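Local coordinates for protein DotI (Legionella pneumophila, PDB 3WZ4) that forms part of an inner-membrane complex essential for type IV secretion and is represented here by its periplasmic domain, whose precise role is unsettled, at residues 17-22 with 92-97; 68-73 with 96-101; 109-114 with 134-139. All coordinates share one frame; numbering follows the deposited sequence.

Contact 1 (17-22 with 92-97)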
ATOM      1  N   ALA A  17       0.445  -5.241  -2.132  1.00 12.06           N
ATOM      2  CA  ALA A  17      -0.280  -4.244  -1.353  1.00 17.58           C
ATOM      3  C   ALA A  17       0.057  -2.824  -1.801  1.00 12.77           C
ATOM      4  O   ALA A  17      -0.826  -1.968  -1.905  1.00 13.67           O
ATOM      5  CB  ALA A  17       0.001  -4.423   0.141  1.00 12.89           C
ATOM      6  N   ALA A  18       1.337  -2.581  -2.064  1.00 11.01           N
ATOM      7  CA  ALA A  18       1.799  -1.269  -2.497  1.00 11.81           C
ATOM      8  C   ALA A  18       1.180  -0.894  -3.840  1.00 11.90           C
ATOM      9  O   ALA A  18       0.666   0.209  -4.009  1.00 13.81           O
ATOM     10  CB  ALA A  18       3.326  -1.238  -2.578  1.00 11.14           C
ATOM     11  N   ILE A  19       1.220  -1.826  -4.787  1.00 13.71           N
ATOM     12  CA  ILE A  19       0.658  -1.592  -6.112  1.00 12.07           C
ATOM     13  C   ILE A  19      -0.856  -1.399  -6.050  1.00 13.10           C
ATOM     14  O   ILE A  19      -1.405  -0.507  -6.699  1.00 12.27           O
ATOM     15  CB  ILE A  19       0.990  -2.744  -7.077  1.00 13.97           C
ATOM     16  CG1 ILE A  19       2.506  -2.914  -7.203  1.00 14.90           C
ATOM     17  CG2 ILE A  19       0.363  -2.498  -8.444  1.00 14.51           C
ATOM     18  CD1 ILE A  19       3.217  -1.689  -7.744  1.00 13.95           C
ATOM     19  N   ALA A  20      -1.527  -2.234  -5.263  1.00 13.15           N
ATOM     20  CA  ALA A  20      -2.975  -2.153  -5.123  1.00 12.93           C
ATOM     21  C   ALA A  20      -3.414  -0.770  -4.649  1.00 12.13           C
ATOM     22  O   ALA A  20      -4.434  -0.246  -5.093  1.00 13.93           O
ATOM     23  CB  ALA A  20      -3.473  -3.228  -4.166  1.00 14.34           C
ATOM     24  N   ALA A  21      -2.639  -0.184  -3.742  1.00 10.92           N
ATOM     25  CA  ALA A  21      -2.956   1.132  -3.203  1.00 12.65           C
ATOM     26  C   ALA A  21      -2.939   2.225  -4.274  1.00 14.81           C
ATOM     27  O   ALA A  21      -3.564   3.267  -4.112  1.00 12.49           O
ATOM     28  CB  ALA A  21      -1.999   1.485  -2.074  1.00 15.13           C
ATOM     29  N   PHE A  22      -2.224   1.982  -5.367  1.00 12.82           N
ATOM     30  CA  PHE A  22      -2.147   2.961  -6.445  1.00 15.73           C
ATOM     31  C   PHE A  22      -2.793   2.443  -7.724  1.00 16.98           C
ATOM     32  O   PHE A  22      -2.374   2.787  -8.830  1.00 13.91           O
ATOM     33  CB  PHE A  22      -0.694   3.367  -6.702  1.00 14.63           C
ATOM     34  CG  PHE A  22      -0.102   4.193  -5.599  1.00 15.81           C
ATOM     35  CD1 PHE A  22      -0.256   5.570  -5.592  1.00 18.28           C
ATOM     36  CD2 PHE A  22       0.594   3.596  -4.563  1.00 13.95           C
ATOM     37  CE1 PHE A  22       0.281   6.338  -4.576  1.00 18.49           C
ATOM     38  CE2 PHE A  22       1.137   4.360  -3.544  1.00 15.68           C
ATOM     39  CZ  PHE A  22       0.980   5.731  -3.552  1.00 17.24           C
ATOM     40  N   VAL A  92       9.397  -2.984   5.238  1.00  9.57           N
ATOM     41  CA  VAL A  92       9.633  -3.204   3.815  1.00 10.87           C
ATOM     42  C   VAL A  92       9.543  -1.926   2.985  1.00 13.33           C
ATOM     43  O   VAL A  92       8.622  -1.129   3.152  1.00 13.21           O
ATOM     44  CB  VAL A  92       8.635  -4.229   3.243  1.00 10.97           C
ATOM     45  CG1 VAL A  92       8.732  -4.283   1.728  1.00  8.84           C
ATOM     46  CG2 VAL A  92       8.876  -5.603   3.860  1.00 12.07           C
ATOM     47  N   GLN A  93      10.497  -1.751   2.078  1.00 12.14           N
ATOM     48  CA  GLN A  93      10.552  -0.560   1.247  1.00 14.71           C
ATOM     49  C   GLN A  93      10.622  -0.924  -0.232  1.00 15.48           C
ATOM     50  O   GLN A  93      11.319  -1.863  -0.617  1.00 14.34           O
ATOM     51  CB  GLN A  93      11.759   0.293   1.633  1.00 12.27           C
ATOM     52  CG  GLN A  93      11.837   1.617   0.902  1.00 15.93           C
ATOM     53  CD  GLN A  93      12.932   2.510   1.444  1.00 18.47           C
ATOM     54  OE1 GLN A  93      12.736   3.218   2.433  1.00 20.04           O
ATOM     55  NE2 GLN A  93      14.098   2.473   0.806  1.00 14.89           N
HETATM   56  N   MSE A  94       9.891  -0.179  -1.055  1.00 15.18           N
HETATM   57  CA  MSE A  94       9.878  -0.417  -2.493  1.00 16.82           C
HETATM   58  C   MSE A  94       9.583   0.870  -3.251  1.00 16.38           C
HETATM   59  O   MSE A  94       8.639   1.585  -2.922  1.00 14.47           O
HETATM   60  CB  MSE A  94       8.841  -1.484  -2.860  1.00 14.18           C
HETATM   61  CG  MSE A  94       8.998  -2.036  -4.274  1.00 16.12           C
HETATM   62 SE   MSE A  94       7.656  -3.374  -4.750  1.00 28.08          SE
HETATM   63  CE  MSE A  94       6.110  -2.192  -4.886  1.00 18.92           C
ATOM     64  N   PRO A  95      10.403   1.174  -4.266  1.00 19.79           N
ATOM     65  CA  PRO A  95      10.169   2.330  -5.135  1.00 18.17           C
ATOM     66  C   PRO A  95       9.180   1.981  -6.245  1.00 14.20           C
ATOM     67  O   PRO A  95       9.187   0.857  -6.744  1.00 17.94           O
ATOM     68  CB  PRO A  95      11.552   2.591  -5.729  1.00 17.36           C
ATOM     69  CG  PRO A  95      12.165   1.232  -5.813  1.00 18.48           C
ATOM     70  CD  PRO A  95      11.639   0.456  -4.624  1.00 17.40           C
ATOM     71  N   ILE A  96       8.339   2.934  -6.625  1.00 13.48           N
ATOM     72  CA  ILE A  96       7.337   2.687  -7.653  1.00 17.59           C
ATOM     73  C   ILE A  96       7.204   3.867  -8.607  1.00 18.19           C
ATOM     74  O   ILE A  96       7.591   4.990  -8.282  1.00 16.59           O
ATOM     75  CB  ILE A  96       5.945   2.403  -7.034  1.00 15.79           C
ATOM     76  CG1 ILE A  96       5.444   3.626  -6.263  1.00 14.92           C
ATOM     77  CG2 ILE A  96       5.994   1.183  -6.133  1.00 16.41           C
ATOM     78  CD1 ILE A  96       4.086   3.427  -5.614  1.00 14.49           C
ATOM     79  N   LEU A  97       6.654   3.598  -9.786  1.00 17.81           N
ATOM     80  CA  LEU A  97       6.308   4.653 -10.728  1.00 17.72           C
ATOM     81  C   LEU A  97       4.792   4.744 -10.851  1.00 15.57           C
ATOM     82  O   LEU A  97       4.155   3.851 -11.403  1.00 16.88           O
ATOM     83  CB  LEU A  97       6.929   4.385 -12.100  1.00 16.56           C
ATOM     84  CG  LEU A  97       6.637   5.454 -13.157  1.00 20.74           C
ATOM     85  CD1 LEU A  97       7.235   6.792 -12.737  1.00 20.04           C
ATOM     86  CD2 LEU A  97       7.152   5.028 -14.529  1.00 22.88           C
TER
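Ile96 and Phe22 make one of the two close touches between strand 87-101 and the end of helix 7-21 with the residue that follows it. CD1 of Ile96 meets ring atoms CD2 and CE2 of Phe22, each at 3.7 Å, the two side chains crossing at about a right angle. In Ile96, CG1 stands between the backbone N and the carbonyl carbon (chi1 63°), and the rest of the chain runs straight on, which carries CD1 forward to the ring. A molecule of (4R)-2-methylpentane-2,4-diol, probably from the crystallisation liquor, lies about 3 Å from the Phe22 side chain. The second close touch is made by the selenomethionine Met94. Its chain leaves the strand extended and bends only at the selenium (chi3 71°), so that CE turns onto Ala18 CB at 3.7 Å.

Ala18, Phe22, Met94 and Ile96 are all buried, whereas Ile19, which is partly exposed, belongs to the looser side. Its CD1 approaches Met94 CE at 4.1 Å and Ile96 CG2 at 4.3 Å, crossing the Met94 chain nearly at right angles.

The axes of helix segment 17-21 and strand segment 92-97 cross at -32°, and their 10.2 Å separation is spanned by a single layer of apolar side chains. A helix laid over an antiparallel sheet agrees with the NTF2-like clan to which the family belongs. Phe22 also reaches Ala70 and Val136 on other strands. All four contacting pairs are apolar, and the contact has no polar link of its own, which implies that packing and burial, not directional bonds, hold the helix to the strand here.

Contact 2 (68-73 with 96-101)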
ATOM      1  N   VAL A  68      -5.649   5.680 -12.083  1.00 10.91           N
ATOM      2  CA  VAL A  68      -4.356   5.552 -11.425  1.00 12.18           C
ATOM      3  C   VAL A  68      -3.802   4.137 -11.543  1.00 12.61           C
ATOM      4  O   VAL A  68      -4.514   3.159 -11.320  1.00 12.04           O
ATOM      5  CB  VAL A  68      -4.439   5.942  -9.941  1.00 13.80           C
ATOM      6  CG1 VAL A  68      -3.044   6.041  -9.345  1.00 14.81           C
ATOM      7  CG2 VAL A  68      -5.178   7.260  -9.788  1.00 13.63           C
ATOM      8  N   SER A  69      -2.527   4.039 -11.902  1.00 12.66           N
ATOM      9  CA  SER A  69      -1.843   2.757 -11.984  1.00 13.26           C
ATOM     10  C   SER A  69      -0.421   2.908 -11.468  1.00 14.42           C
ATOM     11  O   SER A  69       0.042   4.023 -11.229  1.00 13.98           O
ATOM     12  CB  SER A  69      -1.830   2.241 -13.426  1.00 15.49           C
ATOM     13  OG  SER A  69      -1.071   3.094 -14.267  1.00 14.51           O
ATOM     14  N   ALA A  70       0.268   1.788 -11.291  1.00 14.09           N
ATOM     15  CA  ALA A  70       1.641   1.818 -10.799  1.00 14.79           C
ATOM     16  C   ALA A  70       2.393   0.530 -11.104  1.00 14.28           C
ATOM     17  O   ALA A  70       1.796  -0.534 -11.259  1.00 17.62           O
ATOM     18  CB  ALA A  70       1.665   2.104  -9.304  1.00 13.95           C
ATOM     19  N   VAL A  71       3.713   0.640 -11.190  1.00 15.23           N
ATOM     20  CA  VAL A  71       4.569  -0.521 -11.383  1.00 17.28           C
ATOM     21  C   VAL A  71       5.776  -0.402 -10.466  1.00 17.22           C
ATOM     22  O   VAL A  71       6.221   0.707 -10.160  1.00 15.66           O
ATOM     23  CB  VAL A  71       5.055  -0.640 -12.842  1.00 17.37           C
ATOM     24  CG1 VAL A  71       3.875  -0.833 -13.788  1.00 20.08           C
ATOM     25  CG2 VAL A  71       5.869   0.585 -13.232  1.00 16.59           C
ATOM     26  N   ALA A  72       6.298  -1.541 -10.023  1.00 16.01           N
ATOM     27  CA  ALA A  72       7.481  -1.549  -9.171  1.00 17.25           C
ATOM     28  C   ALA A  72       8.714  -1.123  -9.960  1.00 19.93           C
ATOM     29  O   ALA A  72       8.986  -1.654 -11.036  1.00 18.09           O
ATOM     30  CB  ALA A  72       7.689  -2.927  -8.562  1.00 16.66           C
ATOM     31  N   THR A  73       9.450  -0.156  -9.420  1.00 19.32           N
ATOM     32  CA  THR A  73      10.660   0.348 -10.064  1.00 19.60           C
ATOM     33  C   THR A  73      11.859  -0.542  -9.759  1.00 22.19           C
ATOM     34  O   THR A  73      12.690  -0.805 -10.629  1.00 22.38           O
ATOM     35  CB  THR A  73      10.964   1.793  -9.624  1.00 20.08           C
ATOM     36  OG1 THR A  73      10.184   2.699 -10.414  1.00 32.28           O
ATOM     37  CG2 THR A  73      12.440   2.115  -9.809  1.00 27.50           C
ATOM     38  N   ILE A  96       8.339   2.934  -6.625  1.00 13.48           N
ATOM     39  CA  ILE A  96       7.337   2.687  -7.653  1.00 17.59           C
ATOM     40  C   ILE A  96       7.204   3.867  -8.607  1.00 18.19           C
ATOM     41  O   ILE A  96       7.591   4.990  -8.282  1.00 16.59           O
ATOM     42  CB  ILE A  96       5.945   2.403  -7.034  1.00 15.79           C
ATOM     43  CG1 ILE A  96       5.444   3.626  -6.263  1.00 14.92           C
ATOM     44  CG2 ILE A  96       5.994   1.183  -6.133  1.00 16.41           C
ATOM     45  CD1 ILE A  96       4.086   3.427  -5.614  1.00 14.49           C
ATOM     46  N   LEU A  97       6.654   3.598  -9.786  1.00 17.81           N
ATOM     47  CA  LEU A  97       6.308   4.653 -10.728  1.00 17.72           C
ATOM     48  C   LEU A  97       4.792   4.744 -10.851  1.00 15.57           C
ATOM     49  O   LEU A  97       4.155   3.851 -11.403  1.00 16.88           O
ATOM     50  CB  LEU A  97       6.929   4.385 -12.100  1.00 16.56           C
ATOM     51  CG  LEU A  97       6.637   5.454 -13.157  1.00 20.74           C
ATOM     52  CD1 LEU A  97       7.235   6.792 -12.737  1.00 20.04           C
ATOM     53  CD2 LEU A  97       7.152   5.028 -14.529  1.00 22.88           C
ATOM     54  N   VAL A  98       4.216   5.823 -10.332  1.00 15.09           N
ATOM     55  CA  VAL A  98       2.770   5.996 -10.356  1.00 15.72           C
ATOM     56  C   VAL A  98       2.349   6.822 -11.567  1.00 17.68           C
ATOM     57  O   VAL A  98       3.006   7.804 -11.915  1.00 19.32           O
ATOM     58  CB  VAL A  98       2.259   6.673  -9.066  1.00 16.10           C
ATOM     59  CG1 VAL A  98       0.746   6.764  -9.075  1.00 11.64           C
ATOM     60  CG2 VAL A  98       2.737   5.907  -7.838  1.00 14.27           C
ATOM     61  N   THR A  99       1.256   6.415 -12.206  1.00 18.31           N
ATOM     62  CA  THR A  99       0.738   7.113 -13.377  1.00 17.13           C
ATOM     63  C   THR A  99      -0.711   7.565 -13.183  1.00 17.61           C
ATOM     64  O   THR A  99      -1.599   6.750 -12.943  1.00 17.08           O
ATOM     65  CB  THR A  99       0.825   6.231 -14.636  1.00 17.00           C
ATOM     66  OG1 THR A  99       2.196   5.911 -14.902  1.00 18.78           O
ATOM     67  CG2 THR A  99       0.235   6.949 -15.839  1.00 17.39           C
ATOM     68  N   TYR A 100      -0.932   8.873 -13.281  1.00 18.04           N
ATOM     69  CA  TYR A 100      -2.273   9.448 -13.281  1.00 15.21           C
ATOM     70  C   TYR A 100      -2.584   9.925 -14.695  1.00 17.72           C
ATOM     71  O   TYR A 100      -1.887  10.791 -15.222  1.00 19.18           O
ATOM     72  CB  TYR A 100      -2.340  10.641 -12.329  1.00 17.93           C
ATOM     73  CG  TYR A 100      -2.039  10.321 -10.881  1.00 17.36           C
ATOM     74  CD1 TYR A 100      -0.729  10.222 -10.429  1.00 18.20           C
ATOM     75  CD2 TYR A 100      -3.066  10.138  -9.962  1.00 17.22           C
ATOM     76  CE1 TYR A 100      -0.449   9.938  -9.103  1.00 16.49           C
ATOM     77  CE2 TYR A 100      -2.796   9.854  -8.633  1.00 18.09           C
ATOM     78  CZ  TYR A 100      -1.485   9.754  -8.211  1.00 20.04           C
ATOM     79  OH  TYR A 100      -1.208   9.473  -6.893  1.00 17.86           O
ATOM     80  N   GLN A 101      -3.621   9.376 -15.320  1.00 17.58           N
ATOM     81  CA  GLN A 101      -3.878   9.732 -16.713  1.00 20.21           C
ATOM     82  C   GLN A 101      -5.341   9.740 -17.133  1.00 19.22           C
ATOM     83  O   GLN A 101      -6.206   9.155 -16.479  1.00 18.57           O
ATOM     84  CB  GLN A 101      -3.078   8.832 -17.659  1.00 16.59           C
ATOM     85  CG  GLN A 101      -3.597   7.412 -17.754  1.00 15.28           C
ATOM     86  CD  GLN A 101      -2.733   6.541 -18.644  1.00 20.39           C
ATOM     87  OE1 GLN A 101      -2.679   6.737 -19.859  1.00 16.89           O
ATOM     88  NE2 GLN A 101      -2.043   5.578 -18.040  1.00 18.24           N
TER
HETATM   89  O   HOH W   1      -2.651   5.249 -15.044  1.00 13.47           O
HETATM   90  O   HOH W   2      10.470   4.784  -8.884  1.00 21.34           O
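Tyr100 offers one face of its ring to Val68, whose CG1 stands over it 4.2 Å from the centroid and 23° off the normal, a CH-pi contact displaced toward the rim. The other branch, CG2, closes on CD2 of the same ring at 3.6 Å, so both methyls of the valine serve the tyrosine. The two side chains lie alongside each other and point the same way. With CG1 anti to the backbone N (chi1 -170°), that methyl also meets Val98 CG1 at 3.9 Å. Asn57 and Val61 of helix 57-63, together with Leu66, touch the tyrosine as well, and Val61 packs on Val68.

These residues belong to the hairpin of strands 67-84 and 87-101, neighbours in an antiparallel sheet of which 87-101 is the middle strand, consistent with the NTF2 clan of the family. Val68-Tyr100, Ala70-Val98 and Ala72-Ile96 are non-hydrogen-bonded pairs; Ser69-Thr99 and Val71-Leu97 are the hydrogen-bonded pairs between them. The N-H of Thr99 reaches Ser69 O at 2.9 Å, and Leu97 N bonds to Val71 O. The return bond from Val71 N to Leu97 O is longer, at 3.2 Å.

On the face carrying Ser69, Val71, Leu97 and Thr99, the contact is polar at the Ser69-Thr99 end. A water bound to Ser69 OG donates to Thr99 O at 2.8 Å and accepts from Gln101 NE2. Thr99 O thus receives both Ser69 N and this water. The hydroxyl of Thr99 is engaged by Gln108 NE2 of the next strand, 106-119. The same face continues as an apolar pair, Val71 CG2 running beside Leu97 CB at 4.1 Å. At the far end a second water, bound to Thr73 OG1, makes a weak bond to Ile96 O.

Contact 3 (109-114 with 134-139)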
ATOM      1  N   GLN A 109       4.805   9.916 -11.271  1.00 23.69           N
ATOM      2  CA  GLN A 109       5.564  10.194 -10.057  1.00 20.11           C
ATOM      3  C   GLN A 109       6.428   9.003  -9.657  1.00 24.28           C
ATOM      4  O   GLN A 109       5.952   7.867  -9.621  1.00 21.70           O
ATOM      5  CB  GLN A 109       4.625  10.516  -8.893  1.00 21.40           C
ATOM      6  CG  GLN A 109       3.852  11.812  -9.020  1.00 25.27           C
ATOM      7  CD  GLN A 109       2.969  12.069  -7.810  1.00 27.56           C
ATOM      8  OE1 GLN A 109       2.632  11.146  -7.066  1.00 26.13           O
ATOM      9  NE2 GLN A 109       2.599  13.326  -7.602  1.00 34.51           N
ATOM     10  N   ASN A 110       7.695   9.263  -9.355  1.00 24.17           N
ATOM     11  CA  ASN A 110       8.539   8.257  -8.727  1.00 22.36           C
ATOM     12  C   ASN A 110       8.400   8.359  -7.219  1.00 24.86           C
ATOM     13  O   ASN A 110       8.821   9.344  -6.614  1.00 28.68           O
ATOM     14  CB  ASN A 110      10.005   8.425  -9.130  1.00 24.02           C
ATOM     15  CG  ASN A 110      10.240   8.161 -10.602  1.00 27.85           C
ATOM     16  OD1 ASN A 110      10.160   7.021 -11.063  1.00 29.12           O
ATOM     17  ND2 ASN A 110      10.542   9.215 -11.351  1.00 31.55           N
ATOM     18  N   ASN A 111       7.796   7.344  -6.612  1.00 22.97           N
ATOM     19  CA  ASN A 111       7.605   7.332  -5.169  1.00 22.70           C
ATOM     20  C   ASN A 111       8.317   6.163  -4.507  1.00 16.62           C
ATOM     21  O   ASN A 111       8.620   5.158  -5.151  1.00 15.72           O
ATOM     22  CB  ASN A 111       6.113   7.292  -4.821  1.00 19.65           C
ATOM     23  CG  ASN A 111       5.392   8.574  -5.189  1.00 20.82           C
ATOM     24  OD1 ASN A 111       5.913   9.671  -4.994  1.00 27.35           O
ATOM     25  ND2 ASN A 111       4.183   8.441  -5.726  1.00 22.87           N
ATOM     26  N   VAL A 112       8.588   6.307  -3.216  1.00 16.32           N
ATOM     27  CA  VAL A 112       9.083   5.201  -2.416  1.00 18.66           C
ATOM     28  C   VAL A 112       8.054   4.870  -1.344  1.00 17.44           C
ATOM     29  O   VAL A 112       7.656   5.737  -0.568  1.00 16.40           O
ATOM     30  CB  VAL A 112      10.420   5.538  -1.744  1.00 24.73           C
ATOM     31  CG1 VAL A 112      11.009   4.295  -1.095  1.00 18.20           C
ATOM     32  CG2 VAL A 112      11.383   6.108  -2.764  1.00 21.32           C
ATOM     33  N   VAL A 113       7.611   3.620  -1.320  1.00 15.55           N
ATOM     34  CA  VAL A 113       6.659   3.173  -0.314  1.00 15.37           C
ATOM     35  C   VAL A 113       7.394   2.453   0.811  1.00 13.67           C
ATOM     36  O   VAL A 113       8.222   1.574   0.568  1.00 12.22           O
ATOM     37  CB  VAL A 113       5.598   2.230  -0.914  1.00 12.34           C
ATOM     38  CG1 VAL A 113       4.635   1.762   0.162  1.00 13.32           C
ATOM     39  CG2 VAL A 113       4.847   2.920  -2.045  1.00 12.42           C
ATOM     40  N   THR A 114       7.102   2.840   2.047  1.00 14.46           N
ATOM     41  CA  THR A 114       7.682   2.163   3.196  1.00 14.07           C
ATOM     42  C   THR A 114       6.566   1.627   4.080  1.00 15.42           C
ATOM     43  O   THR A 114       5.680   2.371   4.503  1.00 14.44           O
ATOM     44  CB  THR A 114       8.604   3.093   4.000  1.00 15.90           C
ATOM     45  OG1 THR A 114       9.483   3.783   3.102  1.00 15.25           O
ATOM     46  CG2 THR A 114       9.432   2.293   4.994  1.00 16.12           C
ATOM     47  N   PHE A 134       1.770   2.705   6.542  1.00 13.71           N
ATOM     48  CA  PHE A 134       1.937   2.856   5.109  1.00 12.83           C
ATOM     49  C   PHE A 134       2.434   4.273   4.836  1.00 16.80           C
ATOM     50  O   PHE A 134       1.693   5.240   4.998  1.00 15.91           O
ATOM     51  CB  PHE A 134       0.598   2.618   4.411  1.00 11.31           C
ATOM     52  CG  PHE A 134       0.711   2.389   2.930  1.00 15.72           C
ATOM     53  CD1 PHE A 134       0.766   3.459   2.050  1.00 12.27           C
ATOM     54  CD2 PHE A 134       0.745   1.102   2.415  1.00 12.48           C
ATOM     55  CE1 PHE A 134       0.859   3.249   0.687  1.00 13.66           C
ATOM     56  CE2 PHE A 134       0.838   0.887   1.052  1.00 12.17           C
ATOM     57  CZ  PHE A 134       0.894   1.960   0.188  1.00 11.77           C
ATOM     58  N   VAL A 135       3.694   4.394   4.438  1.00 15.12           N
ATOM     59  CA  VAL A 135       4.283   5.709   4.211  1.00 15.92           C
ATOM     60  C   VAL A 135       4.752   5.884   2.772  1.00 15.27           C
ATOM     61  O   VAL A 135       5.463   5.037   2.229  1.00 15.79           O
ATOM     62  CB  VAL A 135       5.446   5.981   5.175  1.00 16.63           C
ATOM     63  CG1 VAL A 135       6.122   7.297   4.832  1.00 20.96           C
ATOM     64  CG2 VAL A 135       4.948   5.987   6.617  1.00 17.05           C
ATOM     65  N   VAL A 136       4.342   6.989   2.157  1.00 14.45           N
ATOM     66  CA  VAL A 136       4.730   7.297   0.788  1.00 17.43           C
ATOM     67  C   VAL A 136       5.604   8.543   0.755  1.00 20.01           C
ATOM     68  O   VAL A 136       5.347   9.511   1.471  1.00 21.85           O
ATOM     69  CB  VAL A 136       3.496   7.523  -0.111  1.00 18.23           C
ATOM     70  CG1 VAL A 136       3.929   7.891  -1.525  1.00 17.76           C
ATOM     71  CG2 VAL A 136       2.608   6.285  -0.122  1.00 14.74           C
ATOM     72  N   GLY A 137       6.640   8.513  -0.076  1.00 18.03           N
ATOM     73  CA  GLY A 137       7.521   9.653  -0.241  1.00 22.18           C
ATOM     74  C   GLY A 137       8.122   9.661  -1.630  1.00 26.97           C
ATOM     75  O   GLY A 137       7.976   8.691  -2.374  1.00 26.64           O
ATOM     76  N   PRO A 138       8.796  10.760  -1.995  1.00 33.55           N
ATOM     77  CA  PRO A 138       9.439  10.871  -3.307  1.00 31.44           C
ATOM     78  C   PRO A 138      10.797  10.183  -3.347  1.00 31.55           C
ATOM     79  O   PRO A 138      11.286   9.730  -2.306  1.00 35.02           O
ATOM     80  CB  PRO A 138       9.628  12.379  -3.460  1.00 36.24           C
ATOM     81  CG  PRO A 138       9.839  12.849  -2.062  1.00 39.58           C
ATOM     82  CD  PRO A 138       8.905  12.013  -1.224  1.00 35.00           C
ATOM     83  N   ALA A 139      11.383  10.110  -4.541  1.00 35.40           N
ATOM     84  CA  ALA A 139      12.729   9.574  -4.732  1.00 38.34           C
ATOM     85  C   ALA A 139      13.102   8.533  -3.685  1.00 36.98           C
ATOM     86  O   ALA A 139      14.266   8.175  -3.535  1.00 44.81           O
ATOM     87  CB  ALA A 139      13.755  10.702  -4.757  1.00 36.07           C
TER
HETATM   88  O   HOH W   3      10.574  11.959  -6.714  1.00 37.29           O
HETATM   89  O   HOH W   4       8.487   5.800   2.045  1.00 14.48           O
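Val113 sets its CG1 over one face of the Phe134 ring, 4.1 Å from the centroid and 24° off the normal, in a CH-pi contact whose nearest ring atom is CZ, 3.7 Å from CG1. The torsions that keep Val113 CG1 anti to its backbone N (chi1 179°) and swing the phenyl back toward strand 106-119 bring the two together. The ring also packs edge-to-face with Phe48 and touches Phe40, both outside the two strands.

Asn111 can be followed outward. Its CB lies 3.4 Å from Gly137 O and also touches Val136 CG1. CG lies 3.8 Å from Gly137 O and 4.0 Å from Val136 CG1, the asparagine and valine side chains crossing at a slant. OD1 comes near Gly137 O, but the two are acceptors and do not bond. ND2 turns back along its own strand and gives a weak bond to Gln109 OE1.

Strands 106-119 and 129-138 form an antiparallel hairpin that closes one side of the sheet, 129-138 being an outermost strand within this chain. Val112 pairs with Gly137 and Thr114 with Val135 as hydrogen-bonded pairs. Gly137 O accepts from Val112 N, and Thr114 N reaches Val135 O at 2.7 Å. At Ala139, the last modelled residue, the bond from its N to Asn110 O is weak and doubtful.

A single water donates to Val112 O at 2.7 Å and to Val135 O, and is also bound by Thr114 OG1, which has a weak bond to Gln93 OE1. Backbone bonds therefore fix the hairpin, the Val113-Phe134 CH-pi contact lies on its buried side, and the water gives a second partner to two carbonyls already engaged in backbone bonds.

How the contacts relate
From the N terminus, helix 7-21 leads into contact 1, which closes a long loop of mixed helix and strand when residues 92-97 return to pack against it. Segment 68-73 lies inside that loop, and contact 2 closes a shorter, helix-free hairpin whose second segment, 96-101, overlaps the end of 92-97. The two loops therefore cross in sequence, sharing Ile96 and Leu97. Contact 3 opens only after both are shut and closes the last hairpin, at 134-139. Strand 87-101 ties the set together: helix 7-21 packs on it, strand 67-84 flanks it on one side and strand 106-119, carrying contact 3, on the other.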